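Local atomic coordinates of xylulose kinase (Escherichia coli, PDB entry 2ITM), a protein that phosphorylates D-xylulose to D-xylulose 5-phosphate at the expense of ATP, accepting 1-deoxy-D-xylulose less efficiently. Residues Met243-Ala246 against Asn247-Met250. Residues are numbered along the deposited sequence; the frame is centred on the assembly and turned at random.
Sequences MVDA and NQAM
Gln248 reaches back across a tight turn and lays its amide against the backbone of Val244 and Asp245, a compact example of a side chain closing the loop from which it has just emerged. The turn itself is a type II beta turn from Asp245 to Gln248, with Ala246 and Asn247 at its corners; Asn247 takes the positive phi (73°) that this turn type needs at its third position. A hydrogen bond from Gln248 N to Asp245 O, 2.9 Å long, closes it. Beyond CG the glutamine chain runs extended (chi2 -177°), which carries its amide past the turn to the preceding peptides. There OE1 faces two successive backbone N-H groups. Val244 N, 2.9 Å from Gln248 OE1, donates from well above the carbonyl plane, and the bond is bent; Asp245 N also points to OE1, but the modelled separation is too short to be taken literally and the geometry of that bond is doubtful. One oxygen thus appears to serve both peptides, while NE2 makes a weak bond to Gly242 O. The Asp245 side chain runs alongside that of Gln248, its carboxylate plane 30° from the amide, but its OD1 is engaged in a salt bridge with Arg284.

Met243 crosses the other flank of the glutamine, CG lying 3.7 Å from Gln248 CB. Bends at chi2 and chi3 bring its sulfur over the face of the peptide joining Ala249 to Met250, with SD 3.3 Å from Ala249 C and 3.5 Å from Met250 CB.

The loop leads from the sheet holding strand 226-232, by way of helix 233-241, into the sheet holding strand 249-253, consistent with the two-domain build of FGGY kinases. Both methionines pack on Ala238 of that helix and on Thr391 of strand 390-393, while backbone bonds tie Gln248 to Val262 and Met250 to Phe260 of the antiparallel strand 257-262.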
# COMPACT_ATOMS: atom_id res chain seq x y z
N MET A 243 35.28 15.13 -11.02
CA MET A 243 35.26 13.77 -11.47
C MET A 243 35.79 13.64 -12.88
O MET A 243 35.17 14.08 -13.83
CB MET A 243 33.85 13.19 -11.35
CG MET A 243 33.79 11.83 -10.69
SD MET A 243 33.42 11.79 -8.95
CE MET A 243 34.62 12.90 -8.32
N VAL A 244 36.96 13.04 -13.01
CA VAL A 244 37.92 13.45 -14.01
C VAL A 244 38.79 12.30 -14.53
O VAL A 244 39.16 12.30 -15.69
CB VAL A 244 38.76 14.61 -13.50
CG1 VAL A 244 40.22 14.40 -13.78
CG2 VAL A 244 38.26 15.93 -14.04
N ASP A 245 39.09 11.33 -13.68
CA ASP A 245 39.93 10.21 -14.08
C ASP A 245 39.29 8.85 -13.85
O ASP A 245 38.39 8.71 -13.04
CB ASP A 245 41.28 10.27 -13.38
CG ASP A 245 42.16 11.35 -13.94
OD1 ASP A 245 42.30 11.47 -15.15
OD2 ASP A 245 42.77 12.13 -13.20
N ALA A 246 39.79 7.85 -14.55
CA ALA A 246 39.31 6.49 -14.44
C ALA A 246 39.02 6.04 -13.01
O ALA A 246 39.85 6.19 -12.13
CB ALA A 246 40.25 5.54 -15.10
N ASN A 247 37.82 5.51 -12.82
CA ASN A 247 37.37 5.00 -11.54
C ASN A 247 37.04 6.04 -10.48
O ASN A 247 36.77 5.70 -9.35
CB ASN A 247 38.34 3.96 -10.98
CG ASN A 247 38.55 2.79 -11.93
OD1 ASN A 247 37.62 2.07 -12.25
ND2 ASN A 247 39.77 2.62 -12.38
N GLN A 248 37.05 7.31 -10.85
CA GLN A 248 36.35 8.30 -10.05
C GLN A 248 34.85 8.17 -10.22
O GLN A 248 34.36 7.99 -11.32
CB GLN A 248 36.81 9.71 -10.39
CG GLN A 248 38.24 10.01 -10.00
CD GLN A 248 38.62 11.44 -10.30
OE1 GLN A 248 39.03 11.78 -11.38
NE2 GLN A 248 38.51 12.28 -9.30
N ALA A 249 34.13 8.24 -9.11
CA ALA A 249 32.70 8.02 -9.11
C ALA A 249 32.00 8.93 -8.13
O ALA A 249 32.50 9.19 -7.04
CB ALA A 249 32.39 6.58 -8.80
N MET A 250 30.82 9.39 -8.53
CA MET A 250 29.97 10.19 -7.68
C MET A 250 28.55 9.67 -7.63
O MET A 250 28.03 9.19 -8.62
CB MET A 250 30.00 11.66 -8.10
CG MET A 250 29.31 11.94 -9.41
SD MET A 250 29.61 13.57 -10.12
CE MET A 250 28.39 14.50 -9.27